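Local coordinates for NlpC/P60 domain-containing protein (PDB 3GT2) that is of unknown function but contains an NlpC/P60 domain of the peptidase C40 family, whose members are generally assigned cysteine-type peptidase activity, at residues L59-Y64 against G76-V81; L24-V29 against N39-G44; Q13-V18 against A65-K70; D17-R22 against V106-G111; S32-G37 against R43-G48. One frame throughout, in Å; residues are numbered along the deposited sequence.

Contact 1 (L59-Y64 against G76-V81)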
# COMPACT_ATOMS: atom_id res chain seq x y z
N LEU A 59 -0.86 -1.81 -6.16
CA LEU A 59 0.50 -1.48 -5.79
C LEU A 59 0.89 -2.12 -4.45
O LEU A 59 2.01 -2.62 -4.29
CB LEU A 59 0.69 0.03 -5.71
CG LEU A 59 2.05 0.49 -5.18
CD1 LEU A 59 3.20 0.11 -6.13
CD2 LEU A 59 2.04 1.99 -4.95
N MSE A 60 -0.04 -2.12 -3.50
CA MSE A 60 0.24 -2.75 -2.22
C MSE A 60 0.46 -4.25 -2.43
O MSE A 60 1.37 -4.84 -1.85
CB MSE A 60 -0.90 -2.53 -1.21
CG MSE A 60 -1.25 -1.08 -0.92
SE MSE A 60 0.20 -0.04 -0.10
CE MSE A 60 0.73 1.03 -1.62
N GLN A 61 -0.36 -4.87 -3.27
CA GLN A 61 -0.21 -6.31 -3.51
C GLN A 61 1.18 -6.57 -4.07
O GLN A 61 1.86 -7.50 -3.64
CB GLN A 61 -1.26 -6.82 -4.49
CG GLN A 61 -2.67 -6.92 -3.93
CD GLN A 61 -3.56 -7.75 -4.83
OE1 GLN A 61 -4.11 -8.77 -4.42
NE2 GLN A 61 -3.69 -7.33 -6.08
N TYR A 62 1.59 -5.77 -5.05
CA TYR A 62 2.91 -5.93 -5.65
C TYR A 62 4.03 -5.81 -4.61
O TYR A 62 4.95 -6.64 -4.56
CB TYR A 62 3.13 -4.91 -6.77
CG TYR A 62 4.52 -5.01 -7.36
CD1 TYR A 62 4.86 -6.05 -8.21
CD2 TYR A 62 5.51 -4.09 -7.01
CE1 TYR A 62 6.14 -6.15 -8.75
CE2 TYR A 62 6.79 -4.19 -7.53
CZ TYR A 62 7.10 -5.22 -8.40
OH TYR A 62 8.37 -5.33 -8.92
N ALA A 63 3.99 -4.74 -3.82
CA ALA A 63 5.07 -4.45 -2.89
C ALA A 63 5.19 -5.55 -1.82
O ALA A 63 6.27 -6.09 -1.59
CB ALA A 63 4.87 -3.10 -2.24
N TYR A 64 4.07 -5.89 -1.20
CA TYR A 64 4.08 -6.87 -0.11
C TYR A 64 4.39 -8.30 -0.57
O TYR A 64 4.88 -9.11 0.21
CB TYR A 64 2.80 -6.76 0.74
CG TYR A 64 2.81 -5.48 1.57
CD1 TYR A 64 2.51 -4.26 0.99
CD2 TYR A 64 3.19 -5.50 2.90
CE1 TYR A 64 2.54 -3.08 1.74
CE2 TYR A 64 3.23 -4.33 3.65
CZ TYR A 64 2.92 -3.13 3.07
OH TYR A 64 2.97 -1.97 3.81
N GLY A 76 -10.53 -2.13 1.24
CA GLY A 76 -11.51 -2.50 2.26
C GLY A 76 -11.23 -3.86 2.88
O GLY A 76 -11.45 -4.06 4.07
N ALA A 77 -10.72 -4.79 2.08
CA ALA A 77 -10.38 -6.11 2.58
C ALA A 77 -9.05 -6.11 3.32
O ALA A 77 -8.87 -6.85 4.29
CB ALA A 77 -10.35 -7.13 1.44
N MSE A 78 -8.10 -5.29 2.87
CA MSE A 78 -6.83 -5.16 3.58
C MSE A 78 -7.04 -4.60 4.98
O MSE A 78 -6.31 -4.93 5.91
CB MSE A 78 -5.85 -4.28 2.81
CG MSE A 78 -5.36 -4.87 1.52
SE MSE A 78 -4.36 -3.57 0.46
CE MSE A 78 -4.15 -4.65 -1.13
N TYR A 79 -8.05 -3.74 5.12
CA TYR A 79 -8.35 -3.10 6.39
C TYR A 79 -8.79 -4.14 7.41
O TYR A 79 -8.79 -3.88 8.60
CB TYR A 79 -9.47 -2.09 6.21
CG TYR A 79 -9.63 -1.11 7.35
CD1 TYR A 79 -8.58 -0.27 7.73
CD2 TYR A 79 -10.83 -1.02 8.04
CE1 TYR A 79 -8.73 0.63 8.76
CE2 TYR A 79 -10.99 -0.11 9.08
CZ TYR A 79 -9.93 0.71 9.43
OH TYR A 79 -10.05 1.62 10.46
N ARG A 80 -9.16 -5.32 6.93
CA ARG A 80 -9.71 -6.35 7.81
C ARG A 80 -8.74 -7.50 8.08
O ARG A 80 -9.12 -8.53 8.64
CB ARG A 80 -11.01 -6.90 7.22
CG ARG A 80 -12.12 -5.85 7.17
CD ARG A 80 -13.28 -6.31 6.30
NE ARG A 80 -13.90 -7.52 6.82
CZ ARG A 80 -14.77 -7.54 7.83
NH1 ARG A 80 -15.12 -6.42 8.42
NH2 ARG A 80 -15.27 -8.70 8.24
N VAL A 81 -7.48 -7.32 7.70
CA VAL A 81 -6.47 -8.32 8.03
C VAL A 81 -5.39 -7.70 8.91
O VAL A 81 -5.35 -6.49 9.10
CB VAL A 81 -5.84 -8.94 6.77
CG1 VAL A 81 -6.94 -9.40 5.83
CG2 VAL A 81 -4.92 -7.93 6.09
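The flat amide of Q61 is not what meets M78: its methylene CG does the touching, 3.9 Å from M78 CE, while its OE1 accepts a hydrogen bond from NE of R73. Of the rings in these segments, that of Y64 has the carbonyl oxygen of M60 at its edge, in plane. The decisive side chain is M78, a selenomethionine. It runs extended beyond CG (chi2 171°, chi3 -173°), which carries its terminal methyl across to the helix of 59-64. There CE lies 3.9 Å from M60 CB, and the selenium follows close behind, M78 SE to M60 CB being 4.0 Å. The methyl touches two consecutive helical residues, and the M78 side chain as a whole crosses that of Q61 at about a right angle. M60, also a selenomethionine, offers only the root of its side chain; bends at chi2 and chi3 lead its end elsewhere. The extended shape spans the distance between backbones, M60 CA to M78 CA being 9.5 Å. Helix 56-65 is thereby joined to the short helix 75-78, while the two selenomethionines also reach the antiparallel sheet: M60 touches L95, V106 and M108, and M78 touches F97 of strand 95-98.

Contact 2 (L24-V29 against N39-G44). With SO4 (sulfate ion), chain B.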
# COMPACT_ATOMS: atom_id res chain seq x y z
N LEU A 24 8.95 1.43 -3.84
CA LEU A 24 9.69 2.58 -4.37
C LEU A 24 10.15 2.37 -5.82
O LEU A 24 10.28 3.33 -6.56
CB LEU A 24 10.90 2.88 -3.50
CG LEU A 24 10.59 3.56 -2.16
CD1 LEU A 24 11.88 3.69 -1.36
CD2 LEU A 24 9.96 4.92 -2.39
N SER A 25 10.39 1.12 -6.19
CA SER A 25 10.86 0.81 -7.55
C SER A 25 9.80 1.11 -8.61
O SER A 25 10.10 1.16 -9.80
CB SER A 25 11.29 -0.66 -7.65
OG SER A 25 10.17 -1.52 -7.83
N GLN A 26 8.56 1.31 -8.16
CA GLN A 26 7.44 1.57 -9.07
C GLN A 26 7.10 3.06 -9.19
O GLN A 26 6.12 3.41 -9.85
CB GLN A 26 6.19 0.78 -8.65
CG GLN A 26 6.41 -0.72 -8.59
CD GLN A 26 6.89 -1.30 -9.92
OE1 GLN A 26 6.15 -1.31 -10.90
NE2 GLN A 26 8.14 -1.77 -9.95
N ARG A 27 7.88 3.93 -8.57
CA ARG A 27 7.63 5.37 -8.69
C ARG A 27 7.54 5.78 -10.16
O ARG A 27 8.37 5.37 -10.97
CB ARG A 27 8.73 6.18 -8.01
CG ARG A 27 8.60 6.26 -6.48
CD ARG A 27 9.84 6.90 -5.85
NE ARG A 27 11.01 6.03 -5.91
CZ ARG A 27 12.22 6.36 -5.45
NH1 ARG A 27 12.42 7.55 -4.91
NH2 ARG A 27 13.23 5.50 -5.54
N GLY A 28 6.52 6.57 -10.49
CA GLY A 28 6.34 7.02 -11.86
C GLY A 28 5.36 6.19 -12.68
O GLY A 28 4.89 6.64 -13.72
N VAL A 29 5.04 4.98 -12.23
CA VAL A 29 4.09 4.17 -12.96
C VAL A 29 2.74 4.86 -12.85
O VAL A 29 2.37 5.31 -11.78
CB VAL A 29 4.00 2.72 -12.41
CG1 VAL A 29 2.82 1.97 -13.03
CG2 VAL A 29 5.31 1.97 -12.65
N ASN A 39 2.01 -9.32 -9.57
CA ASN A 39 3.09 -9.50 -10.55
C ASN A 39 3.56 -8.21 -11.20
O ASN A 39 4.51 -8.21 -11.99
CB ASN A 39 2.67 -10.52 -11.61
CG ASN A 39 2.56 -11.93 -11.04
OD1 ASN A 39 3.47 -12.40 -10.35
ND2 ASN A 39 1.45 -12.60 -11.33
N GLY A 40 2.90 -7.11 -10.87
CA GLY A 40 3.26 -5.82 -11.43
C GLY A 40 2.06 -5.10 -12.00
O GLY A 40 0.92 -5.53 -11.81
N PRO A 41 2.31 -3.97 -12.68
CA PRO A 41 1.26 -3.14 -13.27
C PRO A 41 0.57 -3.89 -14.39
O PRO A 41 1.24 -4.66 -15.08
CB PRO A 41 2.03 -1.96 -13.88
CG PRO A 41 3.45 -2.13 -13.50
CD PRO A 41 3.66 -3.51 -13.00
N THR A 42 -0.72 -3.64 -14.58
CA THR A 42 -1.47 -4.23 -15.69
C THR A 42 -2.55 -3.27 -16.17
O THR A 42 -2.77 -2.22 -15.55
CB THR A 42 -2.17 -5.54 -15.25
OG1 THR A 42 -3.28 -5.23 -14.39
CG2 THR A 42 -1.20 -6.45 -14.50
N ARG A 43 -3.22 -3.60 -17.26
CA ARG A 43 -4.40 -2.83 -17.64
C ARG A 43 -5.46 -2.95 -16.55
O ARG A 43 -5.52 -3.95 -15.83
CB ARG A 43 -4.95 -3.28 -18.99
CG ARG A 43 -4.04 -2.93 -20.14
CD ARG A 43 -4.64 -3.37 -21.47
NE ARG A 43 -4.98 -4.78 -21.45
CZ ARG A 43 -5.66 -5.40 -22.41
NH1 ARG A 43 -6.08 -4.71 -23.47
NH2 ARG A 43 -5.94 -6.70 -22.32
N GLY A 44 -6.28 -1.92 -16.40
CA GLY A 44 -7.36 -1.95 -15.44
C GLY A 44 -8.68 -2.22 -16.12
O GLY A 44 -8.73 -2.85 -17.18
S SO4 B . -3.81 -7.32 -18.68
O1 SO4 B . -4.48 -7.63 -19.94
O2 SO4 B . -2.69 -8.23 -18.47
O3 SO4 B . -3.33 -5.95 -18.73
O4 SO4 B . -4.75 -7.48 -17.57
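The backbones of Q26, V29 and P41 stay apart, V29 CA and P41 CA being 7.8 Å from each other, and the 24-29 side is folded as a type I turn (L24 to R27) overlapping a type II turn (Q26 to V29). These overlapping turns follow helix 7-24 of the NlpC/P60 chain and meet the loop that enters strand 42-43. P41 takes both contacts on its ring. Q26 OE1 lies 3.8 Å from P41 CG, and in the apolar pair V29 CG1 lies 4.1 Å from P41 CB; each side chain crosses the proline at about a right angle. V29 CG1 stands opposite its own backbone N (chi1 170°), which directs that methyl at the ring. Q26 is bent at chi2, and the rotation of its amide is fixed by NE2, which donates to S25 OG close to the amide plane. F54 also touches Q26, V29 and P41. Within the turn, L24 O accepts from R27 N and R27 NE on opposite faces of its plane. Farther along, R43 grips a sulfate ion, probably from the crystallisation liquor, that lies at the guanidinium edge. R43 N donates to O3 at 2.8 Å, R43 NE makes a longer bond to O1, and R43 NH2 reaches the same O1 at 2.9 Å with an N-H...O angle of 157°.

Contact 3 (Q13-V18 against A65-K70). With EDO (1,2-ethanediol), chain D.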
# COMPACT_ATOMS: atom_id res chain seq x y z
N GLN A 13 12.12 -6.39 10.27
CA GLN A 13 12.89 -5.31 9.67
C GLN A 13 13.33 -5.64 8.24
O GLN A 13 13.31 -4.78 7.35
CB GLN A 13 14.11 -5.00 10.54
CG GLN A 13 13.76 -4.47 11.92
CD GLN A 13 14.92 -4.58 12.89
OE1 GLN A 13 14.79 -4.26 14.08
NE2 GLN A 13 16.07 -5.03 12.39
N GLN A 14 13.73 -6.88 8.03
CA GLN A 14 14.15 -7.31 6.71
C GLN A 14 12.99 -7.30 5.73
O GLN A 14 13.12 -6.83 4.60
CB GLN A 14 14.74 -8.71 6.77
CG GLN A 14 16.24 -8.76 6.81
CD GLN A 14 16.75 -10.16 6.60
OE1 GLN A 14 16.73 -10.98 7.52
NE2 GLN A 14 17.19 -10.46 5.39
N ALA A 15 11.84 -7.81 6.18
CA ALA A 15 10.64 -7.80 5.34
C ALA A 15 10.23 -6.38 5.00
O ALA A 15 9.94 -6.05 3.85
CB ALA A 15 9.50 -8.54 6.03
N THR A 16 10.20 -5.51 6.01
CA THR A 16 9.81 -4.13 5.81
C THR A 16 10.68 -3.44 4.75
O THR A 16 10.18 -2.74 3.88
CB THR A 16 9.86 -3.35 7.14
OG1 THR A 16 8.96 -3.98 8.07
CG2 THR A 16 9.44 -1.92 6.93
N ASP A 17 11.99 -3.68 4.82
CA ASP A 17 12.93 -3.12 3.86
C ASP A 17 12.70 -3.62 2.43
O ASP A 17 12.79 -2.85 1.48
CB ASP A 17 14.37 -3.44 4.29
CG ASP A 17 15.39 -3.00 3.27
OD1 ASP A 17 15.74 -1.81 3.27
OD2 ASP A 17 15.83 -3.85 2.46
N VAL A 18 12.42 -4.90 2.29
CA VAL A 18 12.14 -5.48 0.97
C VAL A 18 10.88 -4.86 0.35
O VAL A 18 10.85 -4.54 -0.84
CB VAL A 18 11.95 -7.01 1.07
CG1 VAL A 18 11.22 -7.53 -0.16
CG2 VAL A 18 13.30 -7.70 1.23
N ALA A 65 4.16 -8.60 -1.84
CA ALA A 65 4.48 -9.93 -2.36
C ALA A 65 5.96 -10.27 -2.16
O ALA A 65 6.31 -11.44 -2.05
CB ALA A 65 4.11 -10.03 -3.81
N GLY A 66 6.81 -9.25 -2.10
CA GLY A 66 8.24 -9.44 -1.88
C GLY A 66 8.59 -10.06 -0.54
O GLY A 66 9.64 -10.68 -0.39
N ALA A 67 7.71 -9.88 0.44
CA ALA A 67 7.93 -10.45 1.77
C ALA A 67 7.23 -11.80 1.94
O ALA A 67 7.16 -12.32 3.05
CB ALA A 67 7.46 -9.47 2.84
N GLY A 68 6.72 -12.34 0.85
CA GLY A 68 6.04 -13.63 0.88
C GLY A 68 4.64 -13.51 1.46
O GLY A 68 4.14 -14.43 2.10
N ILE A 69 4.01 -12.37 1.21
CA ILE A 69 2.66 -12.10 1.65
C ILE A 69 1.78 -11.84 0.43
O ILE A 69 2.15 -11.09 -0.46
CB ILE A 69 2.62 -10.86 2.57
CG1 ILE A 69 3.32 -11.17 3.90
CG2 ILE A 69 1.18 -10.38 2.80
CD1 ILE A 69 3.51 -9.96 4.77
N LYS A 70 0.62 -12.50 0.39
CA LYS A 70 -0.39 -12.20 -0.62
C LYS A 70 -1.53 -11.43 0.03
O LYS A 70 -2.33 -12.00 0.77
CB LYS A 70 -0.92 -13.50 -1.26
CG LYS A 70 0.07 -14.13 -2.22
CD LYS A 70 -0.46 -15.42 -2.82
CE LYS A 70 -1.84 -15.24 -3.44
NZ LYS A 70 -2.21 -16.44 -4.26
C1 EDO D . -3.55 -18.39 -1.98
O1 EDO D . -4.74 -18.38 -2.72
C2 EDO D . -2.58 -19.54 -2.22
O2 EDO D . -1.42 -19.27 -2.97
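The type I turn from A65 to G68, which follows helix 56-65, is where A15 and V18 of helix 7-24 come against G66 and A67. The approach is close at the backbone, with A15 CA and A67 CA 5.2 Å apart, a spacing that fits the small residues on both sides. Their two methyls meet directly, A15 CB to A67 CB at 3.9 Å. One helical turn on, V18 lays a branch on the peptide of G66: V18 CG1 is 3.5 Å from G66 O and 3.7 Å from G66 C. The valine's chi1 of 161° puts CG1 opposite its backbone N and so brings it over this peptide, which glycine presents without any side chain. The turn itself is closed by G68 N bonding to A65 O at 3.1 Å, and G68 completes it with a positive phi. L140, near the C-terminal end of the chain, touches A15 and I69 and so borders the same seam. Well away from it, K70 NZ bonds to a 1,2-ethanediol, probably from the crystallisation liquor. Helix 7-24 thus packs on the type I turn following helix 56-65, tying the N-terminal helix to the central helix of the NlpC/P60 fold.

Contact 4 (D17-R22 against V106-G111). With SO4 (sulfate ion), chain C.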
# COMPACT_ATOMS: atom_id res chain seq x y z
N ASP A 17 11.99 -3.68 4.82
CA ASP A 17 12.93 -3.12 3.86
C ASP A 17 12.70 -3.62 2.43
O ASP A 17 12.79 -2.85 1.48
CB ASP A 17 14.37 -3.44 4.29
CG ASP A 17 15.39 -3.00 3.27
OD1 ASP A 17 15.74 -1.81 3.27
OD2 ASP A 17 15.83 -3.85 2.46
N VAL A 18 12.42 -4.90 2.29
CA VAL A 18 12.14 -5.48 0.97
C VAL A 18 10.88 -4.86 0.35
O VAL A 18 10.85 -4.54 -0.84
CB VAL A 18 11.95 -7.01 1.07
CG1 VAL A 18 11.22 -7.53 -0.16
CG2 VAL A 18 13.30 -7.70 1.23
N VAL A 19 9.85 -4.72 1.16
CA VAL A 19 8.56 -4.22 0.69
C VAL A 19 8.67 -2.74 0.29
O VAL A 19 8.15 -2.34 -0.74
CB VAL A 19 7.47 -4.42 1.75
CG1 VAL A 19 6.19 -3.74 1.30
CG2 VAL A 19 7.25 -5.91 1.97
N ILE A 20 9.38 -1.96 1.09
CA ILE A 20 9.59 -0.56 0.77
C ILE A 20 10.41 -0.41 -0.51
O ILE A 20 10.05 0.37 -1.38
CB ILE A 20 10.27 0.19 1.92
CG1 ILE A 20 9.31 0.30 3.11
CG2 ILE A 20 10.75 1.56 1.45
CD1 ILE A 20 9.96 0.85 4.38
N ALA A 21 11.49 -1.18 -0.64
CA ALA A 21 12.29 -1.18 -1.86
C ALA A 21 11.43 -1.50 -3.10
O ALA A 21 11.54 -0.83 -4.12
CB ALA A 21 13.47 -2.16 -1.74
N ARG A 22 10.58 -2.52 -3.00
CA ARG A 22 9.75 -2.91 -4.14
C ARG A 22 8.74 -1.83 -4.52
O ARG A 22 8.53 -1.54 -5.70
CB ARG A 22 9.03 -4.22 -3.85
CG ARG A 22 9.94 -5.42 -3.92
CD ARG A 22 9.22 -6.65 -3.42
NE ARG A 22 8.04 -6.95 -4.23
CZ ARG A 22 8.06 -7.69 -5.34
NH1 ARG A 22 9.21 -8.19 -5.78
NH2 ARG A 22 6.94 -7.93 -6.00
N VAL A 106 -5.69 3.17 -0.07
CA VAL A 106 -4.71 2.67 0.87
C VAL A 106 -3.34 3.17 0.42
O VAL A 106 -3.13 3.46 -0.76
CB VAL A 106 -4.72 1.12 0.90
CG1 VAL A 106 -4.47 0.54 -0.52
CG2 VAL A 106 -3.71 0.60 1.92
N ALA A 107 -2.42 3.31 1.37
CA ALA A 107 -1.05 3.74 1.06
C ALA A 107 -0.09 3.14 2.08
O ALA A 107 -0.51 2.65 3.10
CB ALA A 107 -0.97 5.26 1.08
N MSE A 108 1.20 3.15 1.78
CA MSE A 108 2.19 2.56 2.66
C MSE A 108 2.96 3.63 3.41
O MSE A 108 3.53 4.55 2.81
CB MSE A 108 3.17 1.72 1.82
CG MSE A 108 4.30 1.12 2.66
SE MSE A 108 5.71 0.37 1.49
CE MSE A 108 6.05 1.94 0.37
N TYR A 109 2.97 3.54 4.74
CA TYR A 109 3.75 4.48 5.52
C TYR A 109 5.25 4.23 5.37
O TYR A 109 5.70 3.08 5.43
CB TYR A 109 3.37 4.39 7.00
CG TYR A 109 3.92 5.52 7.83
CD1 TYR A 109 3.78 6.84 7.42
CD2 TYR A 109 4.57 5.26 9.03
CE1 TYR A 109 4.26 7.88 8.19
CE2 TYR A 109 5.07 6.29 9.80
CZ TYR A 109 4.91 7.60 9.38
OH TYR A 109 5.41 8.62 10.15
N LEU A 110 6.02 5.30 5.18
CA LEU A 110 7.46 5.18 4.98
C LEU A 110 8.25 5.77 6.15
O LEU A 110 9.49 5.79 6.13
CB LEU A 110 7.87 5.88 3.68
CG LEU A 110 7.18 5.39 2.42
CD1 LEU A 110 7.61 6.24 1.23
CD2 LEU A 110 7.52 3.91 2.19
N GLY A 111 7.54 6.24 7.16
CA GLY A 111 8.15 6.94 8.28
C GLY A 111 8.29 8.43 8.00
O GLY A 111 8.21 8.87 6.85
S SO4 C . 7.97 8.22 12.57
O1 SO4 C . 6.52 8.11 12.42
O2 SO4 C . 8.65 7.39 11.58
O3 SO4 C . 8.38 9.61 12.41
O4 SO4 C . 8.35 7.76 13.91
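M108, a selenomethionine, presents its selenium to the helix between V19 and I20: SE is 3.9 Å from I20 CG1 and, on the neighbouring residue, 4.1 Å from V19 CG1. The two meetings differ in orientation, since the I20 and M108 chains stand at about a right angle whereas V19 and M108 cross obliquely. M108 gets there with CG anti to its backbone N (chi1 177°) and an almost straight second torsion, before a bend at chi3 turns CE aside. A third arrangement joins I20 to L110: their side chains run alongside each other, pointing opposite ways, with I20 CG2 4.1 Å from L110 CD2. The axes of the 17-22 segment of helix 7-24 and the 106-111 segment of strand 105-111 are 10.3 Å apart at closest approach and run at 115° to one another. This helix-on-sheet layer, with the strand inside a four-stranded antiparallel sheet, fits the papain-like fold expected of clan CA peptidases and of NlpC/P60 domains. L116 of strand 114-118 touches M108 and L110, while Y64 of helix 56-65 touches V19 and M108. Y109, whose side chain sets out away from the helix, carries G111 N 3.4 Å above the centre of its ring on one face. Its OH donates to O1 of a sulfate ion at 2.6 Å, in the ring plane at the edge; N112 N also binds this sulfate.

Contact 5 (S32-G37 against R43-G48). With SO4 (sulfate ion), chain B.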
# COMPACT_ATOMS: atom_id res chain seq x y z
N SER A 32 -3.88 3.47 -12.92
CA SER A 32 -4.87 2.82 -13.76
C SER A 32 -5.96 2.24 -12.90
O SER A 32 -5.71 1.41 -12.02
CB SER A 32 -4.25 1.72 -14.61
OG SER A 32 -5.25 1.14 -15.41
N TRP A 33 -7.19 2.67 -13.15
CA TRP A 33 -8.31 2.19 -12.37
C TRP A 33 -8.39 0.67 -12.41
O TRP A 33 -8.58 0.06 -13.47
CB TRP A 33 -9.62 2.80 -12.88
CG TRP A 33 -10.77 2.37 -12.09
CD1 TRP A 33 -11.50 1.24 -12.26
CD2 TRP A 33 -11.33 3.05 -10.95
NE1 TRP A 33 -12.49 1.17 -11.31
CE2 TRP A 33 -12.41 2.27 -10.50
CE3 TRP A 33 -11.03 4.24 -10.29
CZ2 TRP A 33 -13.19 2.64 -9.41
CZ3 TRP A 33 -11.80 4.60 -9.20
CH2 TRP A 33 -12.87 3.81 -8.77
N ALA A 34 -8.22 0.05 -11.24
CA ALA A 34 -8.25 -1.40 -11.09
C ALA A 34 -7.05 -2.08 -11.73
O ALA A 34 -7.10 -3.27 -12.04
CB ALA A 34 -9.55 -1.97 -11.64
N GLY A 35 -5.97 -1.33 -11.94
CA GLY A 35 -4.79 -1.89 -12.59
C GLY A 35 -3.78 -2.52 -11.63
O GLY A 35 -3.61 -2.07 -10.50
N GLY A 36 -3.12 -3.58 -12.09
CA GLY A 36 -1.97 -4.12 -11.39
C GLY A 36 -2.29 -5.12 -10.31
O GLY A 36 -3.44 -5.35 -9.95
N GLY A 37 -1.24 -5.71 -9.76
CA GLY A 37 -1.39 -6.74 -8.76
C GLY A 37 -0.05 -7.33 -8.41
O GLY A 37 1.00 -6.73 -8.67
N ARG A 43 -3.22 -3.60 -17.26
CA ARG A 43 -4.40 -2.83 -17.64
C ARG A 43 -5.46 -2.95 -16.55
O ARG A 43 -5.52 -3.95 -15.83
CB ARG A 43 -4.95 -3.28 -18.99
CG ARG A 43 -4.04 -2.93 -20.14
CD ARG A 43 -4.64 -3.37 -21.47
NE ARG A 43 -4.98 -4.78 -21.45
CZ ARG A 43 -5.66 -5.40 -22.41
NH1 ARG A 43 -6.08 -4.71 -23.47
NH2 ARG A 43 -5.94 -6.70 -22.32
N GLY A 44 -6.28 -1.92 -16.40
CA GLY A 44 -7.36 -1.95 -15.44
C GLY A 44 -8.68 -2.22 -16.12
O GLY A 44 -8.73 -2.85 -17.18
N THR A 45 -9.76 -1.73 -15.53
CA THR A 45 -11.09 -1.88 -16.12
C THR A 45 -11.77 -0.52 -16.25
O THR A 45 -11.39 0.44 -15.59
CB THR A 45 -11.99 -2.80 -15.28
OG1 THR A 45 -12.16 -2.23 -13.98
CG2 THR A 45 -11.37 -4.19 -15.16
N GLY A 46 -12.80 -0.46 -17.10
CA GLY A 46 -13.53 0.77 -17.30
C GLY A 46 -12.64 1.90 -17.78
O GLY A 46 -12.03 1.81 -18.84
N THR A 47 -12.55 2.96 -16.99
CA THR A 47 -11.68 4.09 -17.33
C THR A 47 -10.21 3.67 -17.44
O THR A 47 -9.41 4.37 -18.05
CB THR A 47 -11.82 5.22 -16.30
OG1 THR A 47 -13.15 5.77 -16.36
CG2 THR A 47 -10.82 6.33 -16.59
N GLY A 48 -9.86 2.52 -16.87
CA GLY A 48 -8.48 2.07 -16.93
C GLY A 48 -8.21 0.96 -17.92
O GLY A 48 -7.09 0.46 -18.01
S SO4 B . -3.81 -7.32 -18.68
O1 SO4 B . -4.48 -7.63 -19.94
O2 SO4 B . -2.69 -8.23 -18.47
O3 SO4 B . -3.33 -5.95 -18.73
O4 SO4 B . -4.75 -7.48 -17.57
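The backbones at G35 and G44 nearly touch, their CA atoms 3.8 Å apart, as the type II turn from S32 to G35 sits against the loop from R43 to G48. One backbone bond joins them: T45 N donates to W33 O at 3.0 Å, meeting the carbonyl almost head-on with a C=O...N angle of 162°. The same oxygen has G44 CA 3.1 Å away in a C-H...O contact, so two successive residues of the loop converge on it. The loop is closed internally by G44 N to G48 O and G48 N to T45 O. Among the side chains, T45 OG1 lies at the edge of the indole, in its plane, 3.9 Å from W33 CD1. It is also 3.5 Å from A34 CB; a chi1 of 61° tucks the hydroxyl between the backbone N and carbonyl carbon, facing both neighbours. S32 OG stands opposite its backbone N (chi1 -179°) and lies 3.3 Å from G48 O, though its hydrogen bond is to T51 O, in the same chain. With one main-chain bond, one C-H...O contact and glycines G35 and G44 allowing close approach, the contact appears to rest largely on backbone fit, with W33 and T45 adding side-chain cover.

How the contacts relate
Helix 7-24 serves contacts 3 and 4, whose centres are 9 Å apart and which share D17 and V18. Contact 1 uses helix 56-65, and R22 of contact 4 bonds to Y62 O across to it; contact 1 lies within the loop that contact 4 closes. Contacts 2 and 5, centres 11 Å apart, touch the same sulfate through the shared R43; both close before contact 1 opens. Contact 5 lies about 21 Å, centre to centre, from contact 4 on the opposite side of the chain's centre. Within this P60 domain of a longer protein, the set joins the N-terminal helix, helix 56-65 and the sheet, and reaches a glycine-rich peripheral loop, with Y62 packed against Q26, G40 and G37 in between.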